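Local coordinates for cytoplasmic protein (Cryptococcus neoformans var. grubii serotype A, PDB 7LPO) that is probably a steryl-beta-glucosidase of glycoside hydrolase family 5, hydrolysing the glycosidic bond between glucose and a sterol, at residues D141-V146 with S268-G273; L305-A310 with W374-S379; F426-V431 with S450-D455. All blocks are in the same frame, centred on the assembly; numbering follows the deposited sequence.

In the fold
Contacts 1 and 3 lie in the buried centre of the chain, at the ends of neighbouring parallel strands of the family 5 TIM barrel, with their centres about 10 Å apart. They meet each other through Glu271, which hydrogen-bonds to Gln428 and His452, so both probably line one pocket. Contact 1 relies on amide and backbone hydrogen bonds, while contact 3 has a single backbone hydrogen bond between its segments, with an amide lying over an imidazole and close packing. Contact 2 stands apart, its centre about 31 Å from contact 1's and about 37 Å from contact 3's. There, toward the periphery, a helix end meets a small hairpin through apolar side chains, without hydrogen bonds between segments.

Contact 1 (D141-V146 with S268-G273); sequences DPHQDV and SINEPG
Asn270 fastens the loop 268-273 to the end of strand 137-143 with both backbone and side chain. Its N donates to Pro142 O (3.1 Å), and its ND2 reaches Gln144 O at 3.0 Å, lying in that carbonyl's plane. OD1 of the same amide bonds to Arg100, so both its ends are held. The trans first torsion (chi1 -176°) places the amide alongside the imidazole of His143, the planes only 19° apart; ND2 sits over the ring face, toward the rim, 3.3 Å from CE1. That ring is held flat from two sides within its own segment: ND1 donates to the syn lone pair of Asp141 OD2 (2.8 Å) and NE2 to Asp145 OD2 (2.8 Å). Gln144 returns the grip, its bent chain bringing NE2 onto Asn270 O at 2.8 Å in an almost straight bond (171°), while its OE1 accepts from Trp147 N.

Water bridges both ends of this tight centre. One molecule donates to Asp141 OD1 and Ser268 O; another, beside the partly exposed Glu271, donates to Asp145 OD1 (2.7 Å) and Glu271 OE1, bridging the two carboxylates. Glu271 OE2 meets His452 and a bound Tris molecule. Asn-Glu-Pro just past the end of strand 263-267 matches the family 5 signature whose glutamate is the general acid/base; the bonds fix Asn270, and with it probably the start of Glu271, at what is probably the active site.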
loop_
_atom_site.group_PDB
_atom_site.type_symbol
_atom_site.label_atom_id
_atom_site.label_comp_id
_atom_site.label_asym_id
_atom_site.label_seq_id
_atom_site.Cartn_x
_atom_site.Cartn_y
_atom_site.Cartn_z
ATOM N N ASP A 141 4.941 -7.672 1.454
ATOM C CA ASP A 141 4.104 -6.672 2.112
ATOM C C ASP A 141 3.186 -7.362 3.104
ATOM O O ASP A 141 2.186 -7.980 2.695
ATOM C CB ASP A 141 3.296 -5.896 1.074
ATOM C CG ASP A 141 2.030 -5.267 1.648
ATOM O OD1 ASP A 141 2.002 -4.912 2.855
ATOM O OD2 ASP A 141 1.057 -5.127 0.874
ATOM N N PRO A 142 3.489 -7.314 4.410
ATOM C CA PRO A 142 2.496 -7.720 5.416
ATOM C C PRO A 142 1.365 -6.707 5.467
ATOM O O PRO A 142 1.525 -5.598 5.994
ATOM C CB PRO A 142 3.295 -7.742 6.726
ATOM C CG PRO A 142 4.639 -7.240 6.407
ATOM C CD PRO A 142 4.646 -6.667 5.033
ATOM N N HIS A 143 0.224 -7.060 4.897
ATOM C CA HIS A 143 -0.769 -6.075 4.513
ATOM C C HIS A 143 -1.951 -6.079 5.469
ATOM O O HIS A 143 -2.393 -7.136 5.931
ATOM C CB HIS A 143 -1.263 -6.326 3.087
ATOM C CG HIS A 143 -2.044 -5.183 2.521
ATOM N ND1 HIS A 143 -1.481 -4.237 1.692
ATOM C CD2 HIS A 143 -3.336 -4.815 2.695
ATOM C CE1 HIS A 143 -2.397 -3.342 1.367
ATOM N NE2 HIS A 143 -3.529 -3.665 1.968
ATOM N N GLN A 144 -2.464 -4.881 5.733
ATOM C CA GLN A 144 -3.667 -4.681 6.519
ATOM C C GLN A 144 -4.305 -3.363 6.094
ATOM O O GLN A 144 -3.644 -2.461 5.570
ATOM C CB GLN A 144 -3.363 -4.689 8.031
ATOM C CG GLN A 144 -2.635 -3.454 8.543
ATOM C CD GLN A 144 -3.557 -2.266 8.781
ATOM O OE1 GLN A 144 -4.705 -2.425 9.169
ATOM N NE2 GLN A 144 -3.044 -1.070 8.558
ATOM N N ASP A 145 -5.608 -3.271 6.331
ATOM C CA ASP A 145 -6.364 -2.039 6.181
ATOM C C ASP A 145 -7.338 -1.988 7.344
ATOM O O ASP A 145 -8.078 -2.948 7.565
ATOM C CB ASP A 145 -7.117 -1.983 4.848
ATOM C CG ASP A 145 -6.197 -2.036 3.659
ATOM O OD1 ASP A 145 -5.566 -0.995 3.354
ATOM O OD2 ASP A 145 -6.106 -3.115 3.027
ATOM N N VAL A 146 -7.314 -0.886 8.090
ATOM C CA VAL A 146 -8.151 -0.672 9.269
ATOM C C VAL A 146 -8.225 -1.934 10.119
ATOM O O VAL A 146 -9.308 -2.365 10.539
ATOM C CB VAL A 146 -9.549 -0.155 8.875
ATOM C CG1 VAL A 146 -9.420 1.246 8.280
ATOM C CG2 VAL A 146 -10.233 -1.054 7.883
ATOM N N SER A 268 7.542 -3.018 5.953
ATOM C CA SER A 268 7.007 -3.058 7.306
ATOM C C SER A 268 5.477 -3.076 7.248
ATOM O O SER A 268 4.869 -3.002 6.178
ATOM C CB SER A 268 7.546 -1.894 8.133
ATOM O OG SER A 268 7.255 -0.650 7.551
ATOM N N ILE A 269 4.845 -3.211 8.413
ATOM C CA ILE A 269 3.400 -3.362 8.463
ATOM C C ILE A 269 2.736 -2.253 7.674
ATOM O O ILE A 269 3.045 -1.070 7.847
ATOM C CB ILE A 269 2.922 -3.376 9.922
ATOM C CG1 ILE A 269 1.407 -3.573 9.970
ATOM C CG2 ILE A 269 3.312 -2.112 10.641
ATOM C CD1 ILE A 269 0.907 -3.973 11.353
ATOM N N ASN A 270 1.794 -2.634 6.823
ATOM C CA ASN A 270 1.198 -1.697 5.880
ATOM C C ASN A 270 0.325 -0.665 6.591
ATOM O O ASN A 270 -0.473 -1.012 7.466
ATOM C CB ASN A 270 0.363 -2.461 4.856
ATOM C CG ASN A 270 -0.213 -1.552 3.784
ATOM O OD1 ASN A 270 0.515 -1.056 2.931
ATOM N ND2 ASN A 270 -1.522 -1.328 3.829
ATOM N N GLU A 271 0.498 0.613 6.208
ATOM C CA GLU A 271 -0.327 1.752 6.622
ATOM C C GLU A 271 -0.864 1.620 8.039
ATOM O O GLU A 271 -2.082 1.616 8.258
ATOM C CB GLU A 271 -1.477 1.930 5.626
ATOM C CG GLU A 271 -0.962 2.237 4.219
ATOM C CD GLU A 271 -2.035 2.691 3.249
ATOM O OE1 GLU A 271 -3.233 2.682 3.624
ATOM O OE2 GLU A 271 -1.664 3.053 2.104
ATOM N N PRO A 272 0.018 1.575 9.025
ATOM C CA PRO A 272 -0.421 1.272 10.392
ATOM C C PRO A 272 -1.298 2.365 10.980
ATOM O O PRO A 272 -1.054 3.555 10.786
ATOM C CB PRO A 272 0.898 1.146 11.161
ATOM C CG PRO A 272 1.866 1.973 10.368
ATOM C CD PRO A 272 1.470 1.783 8.925
ATOM N N GLY A 273 -2.318 1.952 11.730
ATOM C CA GLY A 273 -3.168 2.913 12.405
ATOM C C GLY A 273 -2.505 3.494 13.642
ATOM O O GLY A 273 -1.687 2.851 14.304
HETATM O O HOH W 1 3.601 -3.024 3.928
HETATM O O HOH W 2 -5.100 1.168 4.922
#

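Contact 2 (L305-A310 with W374-S379)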
loop_
_atom_site.group_PDB
_atom_site.type_symbol
_atom_site.label_atom_id
_atom_site.label_comp_id
_atom_site.label_asym_id
_atom_site.label_seq_id
_atom_site.Cartn_x
_atom_site.Cartn_y
_atom_site.Cartn_z
ATOM N N LEU A 305 -21.095 5.598 22.592
ATOM C CA LEU A 305 -21.777 4.656 21.715
ATOM C C LEU A 305 -21.370 3.222 22.034
ATOM O O LEU A 305 -22.200 2.310 22.018
ATOM C CB LEU A 305 -21.462 4.990 20.253
ATOM C CG LEU A 305 -22.131 6.240 19.673
ATOM C CD1 LEU A 305 -21.541 6.575 18.291
ATOM C CD2 LEU A 305 -23.622 6.056 19.562
ATOM N N GLY A 306 -20.083 3.000 22.295
ATOM C CA GLY A 306 -19.614 1.669 22.626
ATOM C C GLY A 306 -20.150 1.141 23.940
ATOM O O GLY A 306 -20.034 -0.061 24.204
ATOM N N MET A 307 -20.700 2.016 24.783
ATOM C CA MET A 307 -21.430 1.618 25.978
ATOM C C MET A 307 -22.939 1.597 25.738
ATOM O O MET A 307 -23.713 1.524 26.696
ATOM C CB MET A 307 -21.089 2.554 27.140
ATOM C CG MET A 307 -19.735 2.283 27.786
ATOM S SD MET A 307 -19.546 0.586 28.426
ATOM C CE MET A 307 -20.873 0.534 29.627
ATOM N N GLY A 308 -23.368 1.648 24.481
ATOM C CA GLY A 308 -24.758 1.472 24.144
ATOM C C GLY A 308 -25.608 2.719 24.205
ATOM O O GLY A 308 -26.836 2.609 24.089
ATOM N N GLU A 309 -25.007 3.893 24.389
ATOM C CA GLU A 309 -25.758 5.132 24.540
ATOM C C GLU A 309 -25.905 5.831 23.194
ATOM O O GLU A 309 -24.920 6.041 22.486
ATOM C CB GLU A 309 -25.065 6.065 25.528
ATOM C CG GLU A 309 -24.896 5.495 26.913
ATOM C CD GLU A 309 -24.136 6.442 27.821
ATOM O OE1 GLU A 309 -23.997 7.636 27.456
ATOM O OE2 GLU A 309 -23.672 5.990 28.891
ATOM N N ALA A 310 -27.136 6.200 22.855
ATOM C CA ALA A 310 -27.403 6.892 21.605
ATOM C C ALA A 310 -26.691 8.237 21.570
ATOM O O ALA A 310 -26.561 8.923 22.591
ATOM C CB ALA A 310 -28.909 7.089 21.427
ATOM N N TRP A 374 -12.821 8.508 31.191
ATOM C CA TRP A 374 -14.126 9.134 31.341
ATOM C C TRP A 374 -14.950 8.367 32.360
ATOM O O TRP A 374 -14.629 7.237 32.731
ATOM C CB TRP A 374 -14.865 9.234 30.001
ATOM C CG TRP A 374 -15.255 7.949 29.346
ATOM C CD1 TRP A 374 -14.417 7.002 28.832
ATOM C CD2 TRP A 374 -16.590 7.481 29.091
ATOM N NE1 TRP A 374 -15.146 5.974 28.284
ATOM C CE2 TRP A 374 -16.480 6.245 28.425
ATOM C CE3 TRP A 374 -17.862 7.991 29.356
ATOM C CZ2 TRP A 374 -17.591 5.510 28.026
ATOM C CZ3 TRP A 374 -18.965 7.256 28.964
ATOM C CH2 TRP A 374 -18.823 6.027 28.308
ATOM N N GLU A 375 -16.034 9.000 32.796
ATOM C CA GLU A 375 -16.923 8.466 33.818
ATOM C C GLU A 375 -18.247 8.079 33.176
ATOM O O GLU A 375 -18.969 8.947 32.674
ATOM C CB GLU A 375 -17.152 9.490 34.928
ATOM C CG GLU A 375 -18.038 8.974 36.049
ATOM C CD GLU A 375 -18.206 9.977 37.173
ATOM O OE1 GLU A 375 -18.104 11.194 36.909
ATOM O OE2 GLU A 375 -18.442 9.544 38.322
ATOM N N ILE A 376 -18.580 6.787 33.236
ATOM C CA ILE A 376 -19.751 6.273 32.529
ATOM C C ILE A 376 -21.047 6.805 33.135
ATOM O O ILE A 376 -22.011 7.083 32.410
ATOM C CB ILE A 376 -19.728 4.732 32.522
ATOM C CG1 ILE A 376 -18.689 4.222 31.516
ATOM C CG2 ILE A 376 -21.109 4.183 32.201
ATOM C CD1 ILE A 376 -18.348 2.760 31.678
ATOM N N ALA A 377 -21.107 6.938 34.462
ATOM C CA ALA A 377 -22.361 7.340 35.097
ATOM C C ALA A 377 -22.792 8.730 34.644
ATOM O O ALA A 377 -23.979 8.972 34.391
ATOM C CB ALA A 377 -22.225 7.291 36.623
ATOM N N THR A 378 -21.840 9.652 34.521
ATOM C CA THR A 378 -22.125 11.029 34.150
ATOM C C THR A 378 -21.721 11.379 32.724
ATOM O O THR A 378 -22.049 12.478 32.263
ATOM C CB THR A 378 -21.402 11.987 35.106
ATOM O OG1 THR A 378 -19.985 11.806 34.974
ATOM C CG2 THR A 378 -21.803 11.723 36.536
ATOM N N SER A 379 -21.025 10.490 32.015
ATOM C CA SER A 379 -20.531 10.734 30.658
ATOM C C SER A 379 -19.518 11.872 30.613
ATOM O O SER A 379 -19.321 12.501 29.563
ATOM C CB SER A 379 -21.682 11.019 29.686
ATOM O OG SER A 379 -22.642 9.976 29.722
#
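Met307 and Trp374 meet where the end of helix 299-306 faces the short, weakly bonded strand 374-375. The methionine CB points at the opposing segment and lies 4.3 Å from Trp374 CH2. One bond further, CG touches the six-membered ring at its edge and near its plane, 3.9 Å from both CZ2 and CH2, so the indole is met on its rim. The chain then bends twice (chi2 -58°, chi3 -60°), which turns it from the indole toward Ile376: SD comes to 4.1 Å from Ile376 CD1, and the terminal CE closes on the same methyl at 3.9 Å. The methionine and isoleucine side chains cross at about a right angle, while Ile376 CG1 itself covers part of one indole face. Met303 and Arg304 of the helix pack against Trp374 as well.

Beside this apolar patch, the extended side chain of Glu309 brings OE1 to 3.5 Å from Ser379 OG, a polar approach without a hydrogen bond. A firmer tie comes from Arg304, whose NH2 bonds to Ser379 O. The arrangement is that of a helix end closed by a Schellman motif, with Gly308 at C-prime, packed against a small beta-hairpin whose strands 374-375 and 380-381 are joined by residues 376-379.

Contact 3 (F426-V431 with S450-D455); sequences FIQAPV and SPHFYD
Ile427 and Ser450 join the ends of two adjacent parallel strands, 424-427 and 447-449, of the TIM barrel, where the chain opens into loops that probably line the active site. The direct hydrogen bond between the segments belongs to the backbone: Ser450 N donates to Ile427 O over 2.9 Å, at an N-H...O angle of 162°. It carries the parallel pairing one residue beyond the end of strand 447-449.

Polar side chains look to partners outside the pair. Ser450 OG sits between its own backbone N and carbonyl carbon (chi1 62°), which lays it against Ile427 O at 3.2 Å, although its hydrogen bond is with Asp267 OD1. Gln428 N lies 3.4 Å from the same Ser450 OG at a poor angle and bonds instead to Ser268 OG.

Van der Waals contact accounts for much of the rest. The CB of Phe426 lies 3.8 Å from Ser450 OG, and Ser450 CB comes to the edge of the phenyl ring, which stacks on Phe139. Gln428 CG rests against Ser450 O at 3.3 Å.

Amide and imidazole form a further group. The extended Gln428 chain slides its amide obliquely over one face of His452, the planes 33° apart, with no hydrogen bond between them. Both groups also reach Glu271: Gln428 OE1 accepts from its N, and His452 ND1 bonds to its carboxylate. At the closest point of this overlap Gln428 OE1 stands over the imidazole, 3.1 Å from His452 CE1.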
loop_
_atom_site.group_PDB
_atom_site.type_symbol
_atom_site.label_atom_id
_atom_site.label_comp_id
_atom_site.label_asym_id
_atom_site.label_seq_id
_atom_site.Cartn_x
_atom_site.Cartn_y
_atom_site.Cartn_z
ATOM N N PHE A 426 12.415 -2.204 3.666
ATOM C CA PHE A 426 11.551 -1.226 3.023
ATOM C C PHE A 426 10.762 -0.535 4.122
ATOM O O PHE A 426 9.872 -1.136 4.737
ATOM C CB PHE A 426 10.652 -1.892 1.990
ATOM C CG PHE A 426 11.391 -2.342 0.750
ATOM C CD1 PHE A 426 11.564 -1.486 -0.313
ATOM C CD2 PHE A 426 11.924 -3.619 0.669
ATOM C CE1 PHE A 426 12.239 -1.889 -1.440
ATOM C CE2 PHE A 426 12.598 -4.043 -0.468
ATOM C CZ PHE A 426 12.756 -3.178 -1.522
ATOM N N ILE A 427 11.119 0.714 4.388
ATOM C CA ILE A 427 10.648 1.439 5.560
ATOM C C ILE A 427 9.421 2.242 5.160
ATOM O O ILE A 427 9.523 3.219 4.411
ATOM C CB ILE A 427 11.746 2.337 6.137
ATOM C CG1 ILE A 427 12.883 1.465 6.688
ATOM C CG2 ILE A 427 11.181 3.232 7.220
ATOM C CD1 ILE A 427 14.242 2.030 6.443
ATOM N N GLN A 428 8.261 1.830 5.654
ATOM C CA GLN A 428 6.990 2.473 5.346
ATOM C C GLN A 428 6.524 3.165 6.616
ATOM O O GLN A 428 5.866 2.556 7.462
ATOM C CB GLN A 428 5.948 1.473 4.862
ATOM C CG GLN A 428 4.754 2.126 4.178
ATOM C CD GLN A 428 3.540 1.215 4.147
ATOM O OE1 GLN A 428 2.409 1.658 4.342
ATOM N NE2 GLN A 428 3.771 -0.064 3.888
ATOM N N ALA A 429 6.881 4.440 6.748
ATOM C CA ALA A 429 6.382 5.246 7.845
ATOM C C ALA A 429 4.861 5.331 7.772
ATOM O O ALA A 429 4.268 5.091 6.717
ATOM C CB ALA A 429 6.986 6.649 7.799
ATOM N N PRO A 430 4.209 5.658 8.885
ATOM C CA PRO A 430 2.752 5.841 8.852
ATOM C C PRO A 430 2.328 6.877 7.816
ATOM O O PRO A 430 3.035 7.845 7.532
ATOM C CB PRO A 430 2.420 6.301 10.276
ATOM C CG PRO A 430 3.526 5.705 11.121
ATOM C CD PRO A 430 4.756 5.735 10.252
ATOM N N VAL A 431 1.140 6.654 7.256
ATOM C CA VAL A 431 0.629 7.478 6.171
ATOM C C VAL A 431 0.736 8.949 6.532
ATOM O O VAL A 431 0.401 9.359 7.648
ATOM C CB VAL A 431 -0.827 7.078 5.867
ATOM C CG1 VAL A 431 -1.529 8.145 5.060
ATOM C CG2 VAL A 431 -0.874 5.752 5.127
ATOM N N SER A 450 9.834 3.549 1.575
ATOM C CA SER A 450 8.722 3.013 0.787
ATOM C C SER A 450 7.410 3.695 1.149
ATOM O O SER A 450 6.436 3.035 1.514
ATOM C CB SER A 450 8.621 1.498 0.972
ATOM O OG SER A 450 8.358 1.134 2.324
ATOM N N PRO A 451 7.325 5.011 0.998
ATOM C CA PRO A 451 6.045 5.688 1.228
ATOM C C PRO A 451 5.022 5.322 0.159
ATOM O O PRO A 451 5.348 4.854 -0.935
ATOM C CB PRO A 451 6.414 7.171 1.151
ATOM C CG PRO A 451 7.517 7.195 0.104
ATOM C CD PRO A 451 8.309 5.900 0.348
ATOM N N HIS A 452 3.757 5.550 0.493
ATOM C CA HIS A 452 2.680 5.492 -0.482
ATOM C C HIS A 452 2.288 6.909 -0.883
ATOM O O HIS A 452 2.472 7.862 -0.124
ATOM C CB HIS A 452 1.468 4.743 0.074
ATOM C CG HIS A 452 1.775 3.339 0.498
ATOM N ND1 HIS A 452 0.850 2.534 1.123
ATOM C CD2 HIS A 452 2.903 2.597 0.384
ATOM C CE1 HIS A 452 1.396 1.362 1.387
ATOM N NE2 HIS A 452 2.640 1.371 0.945
ATOM N N PHE A 453 1.780 7.048 -2.103
ATOM C CA PHE A 453 1.230 8.320 -2.542
ATOM C C PHE A 453 0.026 8.087 -3.433
ATOM O O PHE A 453 0.104 7.321 -4.397
ATOM C CB PHE A 453 2.240 9.168 -3.311
ATOM C CG PHE A 453 1.651 10.449 -3.814
ATOM C CD1 PHE A 453 1.632 11.574 -3.011
ATOM C CD2 PHE A 453 1.072 10.523 -5.069
ATOM C CE1 PHE A 453 1.066 12.754 -3.457
ATOM C CE2 PHE A 453 0.509 11.708 -5.513
ATOM C CZ PHE A 453 0.504 12.819 -4.697
ATOM N N TYR A 454 -1.069 8.774 -3.130
ATOM C CA TYR A 454 -2.255 8.776 -3.967
ATOM C C TYR A 454 -2.658 10.209 -4.264
ATOM O O TYR A 454 -2.598 11.070 -3.385
ATOM C CB TYR A 454 -3.423 8.047 -3.294
ATOM C CG TYR A 454 -3.251 6.548 -3.268
ATOM C CD1 TYR A 454 -3.684 5.763 -4.324
ATOM C CD2 TYR A 454 -2.650 5.919 -2.187
ATOM C CE1 TYR A 454 -3.516 4.394 -4.310
ATOM C CE2 TYR A 454 -2.488 4.555 -2.162
ATOM C CZ TYR A 454 -2.923 3.798 -3.228
ATOM O OH TYR A 454 -2.779 2.434 -3.201
ATOM N N ASP A 455 -3.055 10.456 -5.514
ATOM C CA ASP A 455 -3.827 11.637 -5.878
ATOM C C ASP A 455 -5.163 11.543 -5.144
ATOM O O ASP A 455 -6.134 10.969 -5.660
ATOM C CB ASP A 455 -3.992 11.699 -7.391
ATOM C CG ASP A 455 -4.861 12.862 -7.852
ATOM O OD1 ASP A 455 -5.423 13.603 -7.013
ATOM O OD2 ASP A 455 -4.987 13.015 -9.078
#